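Local coordinates for oxidized polyvinyl alcohol hydrolase (Sphingopyxis, PDB 3WLA), which hydrolyses beta-diketones such as 4,6-nonanedione and cleaves oxidized polyvinyl alcohol in the second step of its degradation, at residues Pro67-Tyr80 and Trp287-Asn301. Residues are numbered along the deposited sequence; the frame is centred on the assembly and turned at random.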
# COMPACT_ATOMS: atom_id res chain seq x y z
N PRO A 67 7.11 -13.23 -12.18
CA PRO A 67 7.81 -13.46 -10.93
C PRO A 67 8.65 -12.34 -10.46
O PRO A 67 8.60 -12.02 -9.28
CB PRO A 67 8.63 -14.70 -11.21
CG PRO A 67 7.72 -15.47 -12.10
CD PRO A 67 7.21 -14.42 -13.05
N ARG A 68 9.43 -11.75 -11.36
CA ARG A 68 10.30 -10.66 -11.03
C ARG A 68 9.55 -9.48 -10.41
O ARG A 68 10.10 -8.72 -9.60
CB ARG A 68 11.01 -10.20 -12.32
CG ARG A 68 12.02 -9.18 -12.15
CD ARG A 68 12.84 -9.01 -13.48
NE ARG A 68 12.14 -8.37 -14.60
CZ ARG A 68 12.73 -8.12 -15.77
NH1 ARG A 68 14.01 -8.48 -15.95
NH2 ARG A 68 12.07 -7.45 -16.74
N SER A 69 8.28 -9.31 -10.80
CA SER A 69 7.48 -8.21 -10.31
C SER A 69 6.50 -8.63 -9.22
O SER A 69 5.65 -7.84 -8.82
CB SER A 69 6.75 -7.55 -11.47
OG SER A 69 7.72 -6.88 -12.29
N GLY A 70 6.59 -9.88 -8.76
CA GLY A 70 5.74 -10.30 -7.65
C GLY A 70 4.89 -11.55 -7.85
O GLY A 70 4.61 -12.23 -6.90
N ASN A 71 4.44 -11.81 -9.07
CA ASN A 71 3.60 -12.99 -9.35
C ASN A 71 2.43 -13.05 -8.35
O ASN A 71 2.09 -14.14 -7.79
CB ASN A 71 4.49 -14.25 -9.28
CG ASN A 71 3.81 -15.51 -9.87
OD1 ASN A 71 3.03 -15.42 -10.83
ND2 ASN A 71 4.12 -16.68 -9.29
N ASN A 72 1.78 -11.90 -8.15
CA ASN A 72 0.68 -11.82 -7.19
C ASN A 72 -0.57 -12.62 -7.56
O ASN A 72 -1.33 -12.99 -6.68
CB ASN A 72 0.34 -10.36 -6.90
CG ASN A 72 1.31 -9.75 -5.90
OD1 ASN A 72 1.21 -10.05 -4.71
ND2 ASN A 72 2.26 -8.94 -6.37
N ALA A 73 -0.76 -12.95 -8.84
CA ALA A 73 -1.93 -13.74 -9.21
C ALA A 73 -1.88 -15.13 -8.55
O ALA A 73 -2.89 -15.82 -8.43
CB ALA A 73 -2.04 -13.91 -10.78
N LYS A 74 -0.69 -15.55 -8.17
CA LYS A 74 -0.52 -16.87 -7.58
C LYS A 74 -1.33 -17.03 -6.27
O LYS A 74 -1.75 -18.15 -5.93
CB LYS A 74 0.97 -17.11 -7.34
CG LYS A 74 1.37 -18.47 -6.76
CD LYS A 74 1.25 -19.60 -7.74
CE LYS A 74 1.78 -20.90 -7.10
NZ LYS A 74 3.10 -20.67 -6.44
N LEU A 75 -1.58 -15.92 -5.58
CA LEU A 75 -2.33 -16.00 -4.35
C LEU A 75 -3.76 -16.54 -4.59
O LEU A 75 -4.37 -17.09 -3.69
CB LEU A 75 -2.37 -14.65 -3.65
CG LEU A 75 -1.17 -14.18 -2.82
CD1 LEU A 75 -0.74 -15.29 -1.87
CD2 LEU A 75 -0.04 -13.74 -3.69
N ALA A 76 -4.29 -16.36 -5.80
CA ALA A 76 -5.61 -16.88 -6.09
C ALA A 76 -5.61 -18.42 -6.02
O ALA A 76 -6.65 -19.02 -5.85
CB ALA A 76 -6.06 -16.44 -7.46
N GLU A 77 -4.44 -19.05 -6.17
CA GLU A 77 -4.36 -20.50 -6.08
C GLU A 77 -4.51 -20.97 -4.62
O GLU A 77 -4.74 -22.16 -4.37
CB GLU A 77 -3.02 -20.98 -6.64
CG GLU A 77 -2.95 -20.91 -8.13
CD GLU A 77 -1.58 -21.30 -8.70
OE1 GLU A 77 -0.77 -21.98 -8.03
OE2 GLU A 77 -1.33 -20.92 -9.87
N HIS A 78 -4.43 -20.03 -3.68
CA HIS A 78 -4.50 -20.34 -2.26
C HIS A 78 -5.75 -19.77 -1.56
O HIS A 78 -5.77 -19.59 -0.34
CB HIS A 78 -3.25 -19.82 -1.56
CG HIS A 78 -1.98 -20.42 -2.09
ND1 HIS A 78 -1.48 -21.61 -1.63
CD2 HIS A 78 -1.17 -20.03 -3.10
CE1 HIS A 78 -0.41 -21.94 -2.34
NE2 HIS A 78 -0.20 -21.00 -3.24
N GLY A 79 -6.76 -19.45 -2.36
CA GLY A 79 -8.01 -19.00 -1.81
C GLY A 79 -8.27 -17.53 -1.74
O GLY A 79 -9.33 -17.12 -1.30
N TYR A 80 -7.30 -16.73 -2.17
CA TYR A 80 -7.49 -15.28 -2.13
C TYR A 80 -8.09 -14.73 -3.41
O TYR A 80 -7.73 -15.18 -4.52
CB TYR A 80 -6.15 -14.60 -1.97
CG TYR A 80 -5.58 -14.85 -0.64
CD1 TYR A 80 -5.93 -14.04 0.42
CD2 TYR A 80 -4.75 -15.94 -0.41
CE1 TYR A 80 -5.46 -14.32 1.72
CE2 TYR A 80 -4.28 -16.22 0.86
CZ TYR A 80 -4.66 -15.39 1.92
OH TYR A 80 -4.26 -15.68 3.22
N TRP A 287 9.80 -5.57 -5.80
CA TRP A 287 9.05 -6.57 -5.06
C TRP A 287 10.00 -7.55 -4.40
O TRP A 287 11.03 -7.86 -4.96
CB TRP A 287 8.12 -7.35 -6.02
CG TRP A 287 7.02 -8.00 -5.29
CD1 TRP A 287 7.05 -9.25 -4.73
CD2 TRP A 287 5.76 -7.40 -4.87
NE1 TRP A 287 5.89 -9.45 -4.00
CE2 TRP A 287 5.10 -8.34 -4.07
CE3 TRP A 287 5.15 -6.16 -5.11
CZ2 TRP A 287 3.84 -8.09 -3.51
CZ3 TRP A 287 3.89 -5.91 -4.55
CH2 TRP A 287 3.24 -6.87 -3.77
N PRO A 288 9.67 -8.04 -3.19
CA PRO A 288 10.53 -9.03 -2.44
C PRO A 288 10.99 -10.11 -3.42
O PRO A 288 10.14 -10.81 -4.01
CB PRO A 288 9.57 -9.57 -1.40
CG PRO A 288 8.92 -8.31 -0.96
CD PRO A 288 8.69 -7.45 -2.27
N GLN A 289 12.31 -10.26 -3.57
CA GLN A 289 12.87 -11.19 -4.55
C GLN A 289 13.26 -12.58 -4.05
O GLN A 289 13.37 -13.51 -4.84
CB GLN A 289 14.10 -10.53 -5.21
CG GLN A 289 13.77 -9.24 -5.91
CD GLN A 289 13.14 -9.49 -7.28
OE1 GLN A 289 13.71 -10.20 -8.10
NE2 GLN A 289 12.00 -8.90 -7.53
N VAL A 290 13.54 -12.73 -2.76
CA VAL A 290 13.96 -14.05 -2.18
C VAL A 290 12.74 -14.83 -1.75
O VAL A 290 11.93 -14.31 -0.96
CB VAL A 290 14.89 -13.85 -0.93
CG1 VAL A 290 15.43 -15.29 -0.35
CG2 VAL A 290 15.99 -12.90 -1.24
N ASN A 291 12.60 -16.05 -2.24
CA ASN A 291 11.45 -16.90 -1.89
C ASN A 291 10.14 -16.15 -2.09
O ASN A 291 9.22 -16.16 -1.23
CB ASN A 291 11.58 -17.35 -0.44
CG ASN A 291 12.75 -18.29 -0.27
OD1 ASN A 291 12.94 -19.18 -1.11
ND2 ASN A 291 13.56 -18.10 0.77
N THR A 292 10.05 -15.52 -3.25
CA THR A 292 8.90 -14.64 -3.52
C THR A 292 7.54 -15.20 -3.23
O THR A 292 6.75 -14.61 -2.47
CB THR A 292 8.95 -14.09 -4.97
OG1 THR A 292 10.15 -13.31 -5.12
CG2 THR A 292 7.73 -13.20 -5.26
N ASP A 293 7.25 -16.33 -3.85
CA ASP A 293 5.95 -16.93 -3.71
C ASP A 293 5.66 -17.28 -2.26
O ASP A 293 4.59 -17.01 -1.75
CB ASP A 293 5.86 -18.17 -4.60
CG ASP A 293 5.67 -17.83 -6.11
OD1 ASP A 293 5.42 -16.67 -6.46
OD2 ASP A 293 5.77 -18.73 -6.93
N ALA A 294 6.66 -17.83 -1.59
CA ALA A 294 6.48 -18.22 -0.21
C ALA A 294 6.25 -17.00 0.69
O ALA A 294 5.41 -17.04 1.58
CB ALA A 294 7.70 -19.00 0.26
N PHE A 295 7.02 -15.93 0.45
CA PHE A 295 6.88 -14.72 1.23
C PHE A 295 5.48 -14.11 1.07
O PHE A 295 4.81 -13.76 2.08
CB PHE A 295 7.91 -13.66 0.83
CG PHE A 295 7.71 -12.37 1.55
CD1 PHE A 295 8.03 -12.27 2.90
CD2 PHE A 295 7.05 -11.31 0.94
CE1 PHE A 295 7.68 -11.12 3.65
CE2 PHE A 295 6.69 -10.17 1.67
CZ PHE A 295 6.99 -10.06 3.01
N ASN A 296 5.04 -13.98 -0.18
CA ASN A 296 3.74 -13.41 -0.43
C ASN A 296 2.64 -14.19 0.32
O ASN A 296 1.77 -13.60 0.94
CB ASN A 296 3.39 -13.43 -1.91
CG ASN A 296 4.24 -12.47 -2.77
OD1 ASN A 296 4.85 -11.52 -2.28
ND2 ASN A 296 4.27 -12.73 -4.05
N LEU A 297 2.68 -15.51 0.21
CA LEU A 297 1.67 -16.35 0.87
C LEU A 297 1.80 -16.29 2.40
O LEU A 297 0.80 -16.31 3.09
CB LEU A 297 1.79 -17.79 0.43
CG LEU A 297 0.82 -18.75 1.12
CD1 LEU A 297 -0.66 -18.41 0.73
CD2 LEU A 297 1.18 -20.19 0.65
N TRP A 298 3.02 -16.20 2.91
CA TRP A 298 3.24 -16.09 4.33
C TRP A 298 2.64 -14.80 4.80
O TRP A 298 1.89 -14.77 5.79
CB TRP A 298 4.73 -16.07 4.67
CG TRP A 298 4.97 -15.71 6.13
CD1 TRP A 298 4.82 -16.54 7.24
CD2 TRP A 298 5.26 -14.41 6.64
NE1 TRP A 298 5.02 -15.80 8.39
CE2 TRP A 298 5.28 -14.50 8.05
CE3 TRP A 298 5.51 -13.16 6.04
CZ2 TRP A 298 5.54 -13.38 8.87
CZ3 TRP A 298 5.77 -12.05 6.86
CH2 TRP A 298 5.78 -12.17 8.26
N ALA A 299 2.93 -13.72 4.08
CA ALA A 299 2.44 -12.41 4.49
C ALA A 299 0.90 -12.34 4.47
O ALA A 299 0.28 -11.84 5.43
CB ALA A 299 3.03 -11.31 3.58
N LEU A 300 0.30 -12.84 3.40
CA LEU A 300 -1.16 -12.78 3.33
C LEU A 300 -1.82 -13.68 4.36
O LEU A 300 -2.79 -13.27 4.98
CB LEU A 300 -1.71 -13.08 1.92
CG LEU A 300 -1.90 -11.91 0.94
CD1 LEU A 300 -3.16 -11.05 1.30
CD2 LEU A 300 -0.65 -11.06 0.93
N ASN A 301 -1.32 -14.91 4.54
CA ASN A 301 -1.91 -15.78 5.59
C ASN A 301 -1.74 -15.13 6.97
O ASN A 301 -2.61 -15.28 7.83
CB ASN A 301 -1.25 -17.16 5.62
CG ASN A 301 -1.69 -18.03 4.51
OD1 ASN A 301 -2.75 -17.82 3.88
ND2 ASN A 301 -0.90 -19.06 4.24
O HOH W 1 9.76 -5.74 -8.48
O HOH W 2 3.21 -15.23 -5.47
O HOH W 3 -4.75 -19.62 2.46
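Arg68 O accepts Gln289 NE2 at 2.8 Å; the donor's second bond goes to Trp287 O, so the amide bridges both segments. Gly70 CA lies 3.6 Å from the centroid of the five-membered ring of Trp287, over the face. Gly70 O takes a weak bond from Asn296 ND2, and Trp287 NE1 donates almost straight (163°) to a lone pair of Asn296 OD1, which lies in the indole plane and helps fix the ring's rotation. Asn71 ND2 meets Asp293 OD1 on its syn side at 3.1 Å. The Asn72 amide stands nearly upright (83°) on the indole face that Gly70 covers; Asn72 OD1 accepts a hydrogen bond from Trp50 NE1 on strand 47-53. Lys74 NZ adds a weak salt bridge to Asp293 OD2, 3.3 Å. Leu75 CD1 packs against Leu297 CD1. With Leu297 CG anti to the backbone N (chi1 177°), its other methyl, CD2, sits over the His78 ring, 3.9 Å from the centroid. Leu300 CB makes a CH-pi contact over a Tyr80 face, 4.2 Å from the centroid, and Tyr80 OH donates to Asn301 OD1 at 2.7 Å. Polar bonds and leucine packing thus join this loop to helix 292-304 and the turn before it, holding one face of Trp287, whose side chain is about 8 Å from that of Ser162, the probable nucleophile; Pro288, from the indole's own segment, covers the other.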